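Local coordinates for protein glycerol dehydratase (Clostridium butyricum, PDB 1R9D) that probably dehydrates glycerol to 3-hydroxypropionaldehyde without vitamin B12, as a glycyl-radical enzyme related to pyruvate formate-lyase, at residues A[151-157]-A[445-451]; A[257-263]-A[295-299]; A[620-625]-A[636-640]. All blocks are in the same frame, centred on the assembly; numbering follows the deposited sequence.

Contact 1 of 3, residues A[151-157]-A[445-451]; sequences VFTVGNY and WHDSAFF
Tyr157 turns the edge of its ring onto the face of Trp445, Tyr157 CD1 lying 3.4 Å from Trp445 CE3, with the two ring planes at 68°: a T-shaped stack. Past that edge the phenol oxygen accepts a bond from Asp447 N (3.0 Å from Tyr157 OH), while Asp447 O sits over one face of the same ring. That carbonyl also takes a nearly straight N-H bond from Asn156 ND2, 3.0 Å away and in the carbonyl plane. Asn156 CG is anti to the backbone N (chi1 -160°), which sends the amide across to the 445-451 side.

Further along, the segments become neighbouring antiparallel strands of a mixed sheet. Thr153 and Phe450 form a hydrogen-bonded pair, with Thr153 N 2.9 Å from Phe450 O; on the other face of the sheet Phe152 CB packs 3.7 Å from Phe451 CD1. Where strand gives way to helix, a water donates to Val154 O and Ser448 O and accepts from Tyr157 N. Thr153 OG1 accepts from Gly155 N, an ST turn at this same switch.

In the next shell, Gln549 NE2 bonds Asp447 OD1, and OD2 bonds a bound glycerol, consistent with a place at the substrate pocket; helix 484-516 packs against Phe152, Val154, Trp445 and Phe451.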
loop_
_atom_site.group_PDB
_atom_site.type_symbol
_atom_site.label_atom_id
_atom_site.label_comp_id
_atom_site.label_asym_id
_atom_site.label_seq_id
_atom_site.Cartn_x
_atom_site.Cartn_y
_atom_site.Cartn_z
ATOM N N VAL A 151 21.692 22.731 0.037
ATOM C CA VAL A 151 21.400 23.252 1.368
ATOM C C VAL A 151 21.319 22.093 2.363
ATOM O O VAL A 151 21.785 22.201 3.498
ATOM C CB VAL A 151 20.075 24.051 1.394
ATOM C CG1 VAL A 151 19.698 24.395 2.830
ATOM C CG2 VAL A 151 20.227 25.331 0.583
ATOM N N PHE A 152 20.721 20.983 1.935
ATOM C CA PHE A 152 20.616 19.814 2.797
ATOM C C PHE A 152 20.624 18.539 1.959
ATOM O O PHE A 152 20.505 18.596 0.735
ATOM C CB PHE A 152 19.337 19.892 3.650
ATOM C CG PHE A 152 18.060 19.803 2.859
ATOM C CD1 PHE A 152 17.543 18.568 2.477
ATOM C CD2 PHE A 152 17.379 20.957 2.483
ATOM C CE1 PHE A 152 16.367 18.485 1.732
ATOM C CE2 PHE A 152 16.202 20.886 1.738
ATOM C CZ PHE A 152 15.694 19.646 1.361
ATOM N N THR A 153 20.792 17.398 2.616
ATOM C CA THR A 153 20.794 16.114 1.925
ATOM C C THR A 153 20.003 15.080 2.712
ATOM O O THR A 153 20.135 14.983 3.928
ATOM C CB THR A 153 22.221 15.557 1.727
ATOM O OG1 THR A 153 22.138 14.230 1.186
ATOM C CG2 THR A 153 22.976 15.500 3.046
ATOM N N VAL A 154 19.172 14.319 2.007
ATOM C CA VAL A 154 18.381 13.269 2.635
ATOM C C VAL A 154 18.804 11.951 1.998
ATOM O O VAL A 154 18.039 10.993 1.947
ATOM C CB VAL A 154 16.862 13.482 2.420
ATOM C CG1 VAL A 154 16.378 14.674 3.245
ATOM C CG2 VAL A 154 16.568 13.719 0.948
ATOM N N GLY A 155 20.045 11.910 1.526
ATOM C CA GLY A 155 20.545 10.709 0.885
ATOM C C GLY A 155 20.642 9.440 1.714
ATOM O O GLY A 155 20.437 8.344 1.189
ATOM N N ASN A 156 20.937 9.567 3.005
ATOM C CA ASN A 156 21.112 8.393 3.854
ATOM C C ASN A 156 20.059 7.290 3.694
ATOM O O ASN A 156 20.402 6.163 3.330
ATOM C CB ASN A 156 21.228 8.810 5.328
ATOM C CG ASN A 156 21.881 7.739 6.186
ATOM O OD1 ASN A 156 22.507 6.806 5.668
ATOM N ND2 ASN A 156 21.752 7.869 7.503
ATOM N N TYR A 157 18.791 7.607 3.948
ATOM C CA TYR A 157 17.721 6.609 3.844
ATOM C C TYR A 157 17.145 6.510 2.429
ATOM O O TYR A 157 16.270 5.679 2.147
ATOM C CB TYR A 157 16.608 6.941 4.847
ATOM C CG TYR A 157 17.058 6.975 6.299
ATOM C CD1 TYR A 157 16.320 7.671 7.255
ATOM C CD2 TYR A 157 18.218 6.315 6.717
ATOM C CE1 TYR A 157 16.720 7.716 8.586
ATOM C CE2 TYR A 157 18.628 6.355 8.057
ATOM C CZ TYR A 157 17.870 7.061 8.984
ATOM O OH TYR A 157 18.248 7.119 10.308
ATOM N N TRP A 445 14.699 6.777 13.342
ATOM C CA TRP A 445 15.178 7.475 12.143
ATOM C C TRP A 445 16.186 8.554 12.582
ATOM O O TRP A 445 16.126 9.702 12.141
ATOM C CB TRP A 445 13.980 8.110 11.411
ATOM C CG TRP A 445 13.414 7.236 10.319
ATOM C CD1 TRP A 445 13.126 5.900 10.396
ATOM C CD2 TRP A 445 13.165 7.621 8.964
ATOM N NE1 TRP A 445 12.727 5.427 9.166
ATOM C CE2 TRP A 445 12.745 6.463 8.268
ATOM C CE3 TRP A 445 13.264 8.833 8.266
ATOM C CZ2 TRP A 445 12.426 6.481 6.907
ATOM C CZ3 TRP A 445 12.946 8.852 6.906
ATOM C CH2 TRP A 445 12.533 7.681 6.244
ATOM N N HIS A 446 17.119 8.155 13.442
ATOM C CA HIS A 446 18.113 9.060 14.030
ATOM C C HIS A 446 19.116 9.818 13.141
ATOM O O HIS A 446 19.880 10.650 13.644
ATOM C CB HIS A 446 18.850 8.318 15.145
ATOM C CG HIS A 446 17.952 7.861 16.257
ATOM N ND1 HIS A 446 17.373 8.736 17.154
ATOM C CD2 HIS A 446 17.527 6.626 16.612
ATOM C CE1 HIS A 446 16.633 8.058 18.014
ATOM N NE2 HIS A 446 16.709 6.775 17.708
ATOM N N ASP A 447 19.154 9.528 11.845
ATOM C CA ASP A 447 20.028 10.295 10.955
ATOM C C ASP A 447 19.347 10.392 9.600
ATOM O O ASP A 447 19.844 9.904 8.579
ATOM C CB ASP A 447 21.420 9.675 10.815
ATOM C CG ASP A 447 22.403 10.629 10.142
ATOM O OD1 ASP A 447 22.023 11.803 9.922
ATOM O OD2 ASP A 447 23.547 10.224 9.842
ATOM N N SER A 448 18.191 11.043 9.610
ATOM C CA SER A 448 17.374 11.202 8.420
ATOM C C SER A 448 17.851 12.266 7.437
ATOM O O SER A 448 17.373 12.318 6.306
ATOM C CB SER A 448 15.929 11.494 8.830
ATOM O OG SER A 448 15.815 12.764 9.454
ATOM N N ALA A 449 18.789 13.113 7.857
ATOM C CA ALA A 449 19.294 14.160 6.971
ATOM C C ALA A 449 20.375 15.022 7.611
ATOM O O ALA A 449 20.541 15.024 8.828
ATOM C CB ALA A 449 18.147 15.055 6.527
ATOM N N PHE A 450 21.125 15.728 6.766
ATOM C CA PHE A 450 22.149 16.670 7.225
ATOM C C PHE A 450 21.718 17.993 6.604
ATOM O O PHE A 450 21.371 18.049 5.420
ATOM C CB PHE A 450 23.553 16.291 6.735
ATOM C CG PHE A 450 24.171 15.142 7.481
ATOM C CD1 PHE A 450 24.354 13.915 6.857
ATOM C CD2 PHE A 450 24.578 15.290 8.804
ATOM C CE1 PHE A 450 24.938 12.848 7.540
ATOM C CE2 PHE A 450 25.161 14.233 9.496
ATOM C CZ PHE A 450 25.342 13.007 8.860
ATOM N N PHE A 451 21.739 19.050 7.408
ATOM C CA PHE A 451 21.302 20.379 6.980
ATOM C C PHE A 451 22.438 21.384 7.184
ATOM O O PHE A 451 22.990 21.481 8.274
ATOM C CB PHE A 451 20.085 20.777 7.822
ATOM C CG PHE A 451 19.408 22.036 7.376
ATOM C CD1 PHE A 451 18.312 21.986 6.519
ATOM C CD2 PHE A 451 19.838 23.273 7.848
ATOM C CE1 PHE A 451 17.646 23.149 6.142
ATOM C CE2 PHE A 451 19.180 24.448 7.477
ATOM C CZ PHE A 451 18.082 24.387 6.624
HETATM O O HOH W 1 17.554 9.930 4.567
#

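Contact 2 of 3, residues A[257-263]-A[295-299]; sequences AKSFYEA and YYEND
The Tyr295 ring carries the methyl of Ala263 over one face, a CH-pi contact with Ala263 CB 4.1 Å from the ring centroid, and has the carbonyl oxygens of Ala257 and Lys258 at its edge. The nearer of these, Ala257 O, is 3.5 Å from Tyr295 CE2. The Phe260 ring brings its own edge to the other backbone: Tyr295 C lies near its plane, and Phe260 CD1 is 3.6 Å from Tyr296 CB. CG of Phe260 stands anti to the backbone N (chi1 -168°), which carries the ring past Tyr296 toward Ala307, Leu310 and Ile311 of helix 304-317.

Asp299 supplies the direct polar link. Its OD2 accepts from Phe260 N at 2.9 Å through the anti lone pair, with an almost linear N-H (175°), and takes a further bond from a water that Tyr261 N also donates to. The other oxygen, OD1, receives Asn301 N and Ile302 N, so the carboxylate ties its own turn to the start of helix 260-277. A second water donates to both Lys258 O and Tyr295 O, 2.6 Å from the former.

Glu262 OE2 gathers Lys258 N and Ser259 N as well as a salt bridge from Lys251, and Ser259 OG accepts a weak bond from Glu262 N. Ser259 and Glu262 thus make a capping box, and Asp299, just past helix 288-298, adds a carboxylate from outside to the same helix N-terminus.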
loop_
_atom_site.group_PDB
_atom_site.type_symbol
_atom_site.label_atom_id
_atom_site.label_comp_id
_atom_site.label_asym_id
_atom_site.label_seq_id
_atom_site.Cartn_x
_atom_site.Cartn_y
_atom_site.Cartn_z
ATOM N N ALA A 257 19.975 -18.590 25.063
ATOM C CA ALA A 257 21.288 -18.913 25.601
ATOM C C ALA A 257 21.234 -19.272 27.083
ATOM O O ALA A 257 20.305 -18.899 27.795
ATOM C CB ALA A 257 22.243 -17.741 25.380
ATOM N N LYS A 258 22.239 -20.011 27.540
ATOM C CA LYS A 258 22.325 -20.414 28.938
ATOM C C LYS A 258 23.673 -19.952 29.488
ATOM O O LYS A 258 23.740 -19.199 30.462
ATOM C CB LYS A 258 22.208 -21.937 29.048
ATOM C CG LYS A 258 22.414 -22.501 30.449
ATOM C CD LYS A 258 21.219 -22.255 31.357
ATOM C CE LYS A 258 21.391 -22.986 32.685
ATOM N NZ LYS A 258 20.212 -22.817 33.583
ATOM N N SER A 259 24.747 -20.397 28.848
ATOM C CA SER A 259 26.098 -20.042 29.267
ATOM C C SER A 259 26.545 -18.747 28.591
ATOM O O SER A 259 25.869 -18.242 27.693
ATOM C CB SER A 259 27.066 -21.157 28.886
ATOM O OG SER A 259 27.197 -21.230 27.480
ATOM N N PHE A 260 27.694 -18.226 29.010
ATOM C CA PHE A 260 28.215 -16.990 28.433
ATOM C C PHE A 260 28.617 -17.161 26.968
ATOM O O PHE A 260 28.337 -16.297 26.139
ATOM C CB PHE A 260 29.413 -16.481 29.245
ATOM C CG PHE A 260 29.833 -15.076 28.892
ATOM C CD1 PHE A 260 29.002 -13.996 29.184
ATOM C CD2 PHE A 260 31.046 -14.835 28.260
ATOM C CE1 PHE A 260 29.376 -12.695 28.847
ATOM C CE2 PHE A 260 31.434 -13.535 27.917
ATOM C CZ PHE A 260 30.594 -12.462 28.213
ATOM N N TYR A 261 29.268 -18.276 26.643
ATOM C CA TYR A 261 29.691 -18.524 25.269
ATOM C C TYR A 261 28.450 -18.541 24.371
ATOM O O TYR A 261 28.449 -17.961 23.286
ATOM C CB TYR A 261 30.426 -19.871 25.178
ATOM C CG TYR A 261 31.330 -20.060 23.966
ATOM C CD1 TYR A 261 31.128 -19.349 22.782
ATOM C CD2 TYR A 261 32.353 -21.011 23.990
ATOM C CE1 TYR A 261 31.918 -19.583 21.657
ATOM C CE2 TYR A 261 33.142 -21.254 22.876
ATOM C CZ TYR A 261 32.923 -20.542 21.714
ATOM O OH TYR A 261 33.696 -20.808 20.607
ATOM N N GLU A 262 27.397 -19.210 24.832
ATOM C CA GLU A 262 26.150 -19.292 24.077
ATOM C C GLU A 262 25.538 -17.905 23.879
ATOM O O GLU A 262 25.032 -17.596 22.804
ATOM C CB GLU A 262 25.147 -20.201 24.795
ATOM C CG GLU A 262 25.508 -21.684 24.737
ATOM C CD GLU A 262 24.621 -22.547 25.617
ATOM O OE1 GLU A 262 24.817 -23.785 25.625
ATOM O OE2 GLU A 262 23.733 -21.992 26.305
ATOM N N ALA A 263 25.589 -17.076 24.918
ATOM C CA ALA A 263 25.045 -15.721 24.830
ATOM C C ALA A 263 25.838 -14.898 23.811
ATOM O O ALA A 263 25.257 -14.175 23.001
ATOM C CB ALA A 263 25.083 -15.050 26.201
ATOM N N TYR A 295 24.424 -13.475 32.035
ATOM C CA TYR A 295 24.967 -14.731 31.529
ATOM C C TYR A 295 26.390 -14.957 32.030
ATOM O O TYR A 295 26.795 -16.094 32.273
ATOM C CB TYR A 295 24.917 -14.754 30.001
ATOM C CG TYR A 295 23.504 -14.680 29.467
ATOM C CD1 TYR A 295 22.891 -13.451 29.226
ATOM C CD2 TYR A 295 22.751 -15.840 29.269
ATOM C CE1 TYR A 295 21.563 -13.377 28.805
ATOM C CE2 TYR A 295 21.420 -15.777 28.850
ATOM C CZ TYR A 295 20.833 -14.542 28.624
ATOM O OH TYR A 295 19.511 -14.473 28.242
ATOM N N TYR A 296 27.149 -13.878 32.188
ATOM C CA TYR A 296 28.510 -13.995 32.692
ATOM C C TYR A 296 28.481 -14.380 34.166
ATOM O O TYR A 296 29.216 -15.267 34.603
ATOM C CB TYR A 296 29.261 -12.671 32.544
ATOM C CG TYR A 296 30.475 -12.576 33.444
ATOM C CD1 TYR A 296 31.666 -13.235 33.125
ATOM C CD2 TYR A 296 30.417 -11.865 34.640
ATOM C CE1 TYR A 296 32.770 -13.184 33.981
ATOM C CE2 TYR A 296 31.511 -11.811 35.503
ATOM C CZ TYR A 296 32.682 -12.471 35.169
ATOM O OH TYR A 296 33.751 -12.424 36.040
ATOM N N GLU A 297 27.629 -13.704 34.931
ATOM C CA GLU A 297 27.518 -13.958 36.362
ATOM C C GLU A 297 27.004 -15.356 36.694
ATOM O O GLU A 297 27.491 -15.992 37.626
ATOM C CB GLU A 297 26.606 -12.914 37.018
ATOM C CG GLU A 297 26.497 -13.046 38.535
ATOM C CD GLU A 297 27.798 -12.712 39.260
ATOM O OE1 GLU A 297 28.868 -13.214 38.845
ATOM O OE2 GLU A 297 27.753 -11.954 40.256
ATOM N N ASN A 298 26.021 -15.834 35.939
ATOM C CA ASN A 298 25.463 -17.158 36.199
ATOM C C ASN A 298 26.283 -18.308 35.623
ATOM O O ASN A 298 25.961 -19.471 35.857
ATOM C CB ASN A 298 24.024 -17.245 35.683
ATOM C CG ASN A 298 23.094 -16.277 36.391
ATOM O OD1 ASN A 298 23.249 -16.012 37.583
ATOM N ND2 ASN A 298 22.111 -15.757 35.662
ATOM N N ASP A 299 27.333 -17.989 34.872
ATOM C CA ASP A 299 28.185 -19.022 34.290
ATOM C C ASP A 299 29.246 -19.370 35.336
ATOM O O ASP A 299 30.247 -18.667 35.485
ATOM C CB ASP A 299 28.856 -18.512 33.012
ATOM C CG ASP A 299 29.450 -19.633 32.178
ATOM O OD1 ASP A 299 30.108 -20.523 32.760
ATOM O OD2 ASP A 299 29.267 -19.620 30.942
HETATM O O HOH W 2 25.281 -18.340 32.334
HETATM O O HOH W 3 30.506 -20.241 28.580
#

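Contact 3 of 3, residues A[620-625]-A[636-640]; sequences YCREVN and QPGLY
A proline packed on the last turn of a helix defines this contact: Pro637, in the loop that follows strand 634-635, lies against helix 607-624 where the chain returns after a short excursion. The pyrrolidine ring spreads its carbons over several partners. Pro637 CG rests 3.7 Å from both CB and SG of Cys621, whose sulfur is anti to the carbonyl carbon (chi1 -67°) and flanks the ring. Pro637 CB lies 3.9 Å from Tyr620 CE2 and equally near Val624 CB, and the proline runs alongside both side chains, pointing the opposite way.

At the Gln636-Pro637 peptide, Val624 CG1 comes 3.6 Å from Pro637 N. Chi1 of 174° swings this branch away from the backbone N of Val624 and onto the peptide, while CG2, the other branch, lies over one face of the Tyr620 ring, toward its rim, from within the helix. Asn625 crosses the proline at about a right angle, Asn625 OD1 3.3 Å from Pro637 CD; that oxygen is engaged by Arg418. Leu639 adds a looser touch, its CD2 4.4 Å from Tyr620 CD2.

The links between the two segments are apolar in the main, and the loop's backbone bonds go elsewhere: Gln636 pairs with Ser546, Gly638 with Pro548 and Gly550 of strand 543-551, and Pro637 with Asn697. Tyr620 reaches Met495 and Met502 of helix 484-516, which places the packing between that long helix and strand 543-551.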
loop_
_atom_site.group_PDB
_atom_site.type_symbol
_atom_site.label_atom_id
_atom_site.label_comp_id
_atom_site.label_asym_id
_atom_site.label_seq_id
_atom_site.Cartn_x
_atom_site.Cartn_y
_atom_site.Cartn_z
ATOM N N TYR A 620 16.974 26.802 13.983
ATOM C CA TYR A 620 16.903 25.537 13.254
ATOM C C TYR A 620 16.075 24.527 14.059
ATOM O O TYR A 620 15.146 23.905 13.543
ATOM C CB TYR A 620 18.310 24.975 13.049
ATOM C CG TYR A 620 18.323 23.546 12.551
ATOM C CD1 TYR A 620 17.976 23.244 11.233
ATOM C CD2 TYR A 620 18.647 22.497 13.406
ATOM C CE1 TYR A 620 17.952 21.929 10.777
ATOM C CE2 TYR A 620 18.624 21.167 12.959
ATOM C CZ TYR A 620 18.275 20.897 11.643
ATOM O OH TYR A 620 18.260 19.596 11.183
ATOM N N CYS A 621 16.414 24.378 15.334
ATOM C CA CYS A 621 15.724 23.422 16.193
ATOM C C CYS A 621 14.216 23.659 16.306
ATOM O O CYS A 621 13.434 22.706 16.278
ATOM C CB CYS A 621 16.371 23.408 17.584
ATOM S SG CYS A 621 18.089 22.752 17.616
ATOM N N ARG A 622 13.804 24.919 16.422
ATOM C CA ARG A 622 12.379 25.233 16.535
ATOM C C ARG A 622 11.616 24.896 15.259
ATOM O O ARG A 622 10.440 24.532 15.315
ATOM C CB ARG A 622 12.170 26.712 16.874
ATOM C CG ARG A 622 12.737 27.135 18.219
ATOM C CD ARG A 622 12.511 28.623 18.443
ATOM N NE ARG A 622 13.212 29.129 19.620
ATOM C CZ ARG A 622 14.101 30.117 19.584
ATOM N NH1 ARG A 622 14.397 30.707 18.430
ATOM N NH2 ARG A 622 14.691 30.520 20.701
ATOM N N GLU A 623 12.271 25.022 14.110
ATOM C CA GLU A 623 11.618 24.690 12.854
ATOM C C GLU A 623 11.416 23.176 12.768
ATOM O O GLU A 623 10.329 22.711 12.438
ATOM C CB GLU A 623 12.447 25.160 11.651
ATOM C CG GLU A 623 12.508 26.672 11.442
ATOM C CD GLU A 623 11.140 27.328 11.380
ATOM O OE1 GLU A 623 10.234 26.782 10.711
ATOM O OE2 GLU A 623 10.973 28.407 11.993
ATOM N N VAL A 624 12.465 22.415 13.070
ATOM C CA VAL A 624 12.388 20.956 13.011
ATOM C C VAL A 624 11.253 20.405 13.882
ATOM O O VAL A 624 10.526 19.498 13.465
ATOM C CB VAL A 624 13.727 20.308 13.444
ATOM C CG1 VAL A 624 13.584 18.790 13.508
ATOM C CG2 VAL A 624 14.827 20.677 12.452
ATOM N N ASN A 625 11.096 20.959 15.084
ATOM C CA ASN A 625 10.050 20.515 16.011
ATOM C C ASN A 625 8.621 20.624 15.478
ATOM O O ASN A 625 7.711 19.988 16.008
ATOM C CB ASN A 625 10.129 21.297 17.330
ATOM C CG ASN A 625 11.158 20.736 18.287
ATOM O OD1 ASN A 625 11.759 19.688 18.038
ATOM N ND2 ASN A 625 11.363 21.433 19.400
ATOM N N GLN A 636 12.754 15.495 15.690
ATOM C CA GLN A 636 13.549 16.071 16.768
ATOM C C GLN A 636 14.910 16.365 16.155
ATOM O O GLN A 636 15.485 15.522 15.467
ATOM C CB GLN A 636 13.672 15.111 17.957
ATOM C CG GLN A 636 14.149 13.723 17.612
ATOM C CD GLN A 636 14.339 12.849 18.839
ATOM O OE1 GLN A 636 14.196 13.308 19.979
ATOM N NE2 GLN A 636 14.675 11.584 18.613
ATOM N N PRO A 637 15.440 17.571 16.392
ATOM C CA PRO A 637 16.738 17.961 15.841
ATOM C C PRO A 637 17.978 17.442 16.555
ATOM O O PRO A 637 17.965 17.171 17.749
ATOM C CB PRO A 637 16.666 19.482 15.869
ATOM C CG PRO A 637 15.918 19.731 17.161
ATOM C CD PRO A 637 14.798 18.706 17.091
ATOM N N GLY A 638 19.052 17.303 15.786
ATOM C CA GLY A 638 20.326 16.880 16.332
ATOM C C GLY A 638 21.352 17.861 15.784
ATOM O O GLY A 638 21.040 18.612 14.859
ATOM N N LEU A 639 22.555 17.862 16.353
ATOM C CA LEU A 639 23.630 18.745 15.907
ATOM C C LEU A 639 24.951 17.969 15.881
ATOM O O LEU A 639 25.766 18.092 16.790
ATOM C CB LEU A 639 23.747 19.958 16.849
ATOM C CG LEU A 639 22.527 20.885 16.968
ATOM C CD1 LEU A 639 22.721 21.818 18.148
ATOM C CD2 LEU A 639 22.327 21.677 15.676
ATOM N N TYR A 640 25.133 17.142 14.851
ATOM C CA TYR A 640 26.360 16.354 14.682
ATOM C C TYR A 640 26.640 16.268 13.181
ATOM O O TYR A 640 25.721 16.396 12.370
ATOM C CB TYR A 640 26.235 14.978 15.349
ATOM C CG TYR A 640 25.229 14.015 14.759
ATOM C CD1 TYR A 640 25.537 13.263 13.627
ATOM C CD2 TYR A 640 23.997 13.804 15.376
ATOM C CE1 TYR A 640 24.640 12.313 13.124
ATOM C CE2 TYR A 640 23.094 12.862 14.887
ATOM C CZ TYR A 640 23.421 12.120 13.766
ATOM O OH TYR A 640 22.530 11.182 13.293
#

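How the contacts relate
Contacts 1 and 3 are both buried, their centres about 12 Å apart, and they share strand 543-551 and helix 484-516 as neighbours. They also touch: Tyr640 OH is 2.7 Å from His446 O, a probable hydrogen bond, and Tyr620 CE1 packs 3.7 Å from Phe451 CG. Contact 1 combines strand pairing with polar links close to the glycerol, whereas contact 3 is mainly apolar, a proline on a helix end. Contact 2 stands apart and is only partly buried, about 39 Å from contact 1 between centres; it joins two helices through a carboxylate, bridging waters and aromatic rings, and lies across the chain's centre from contact 3.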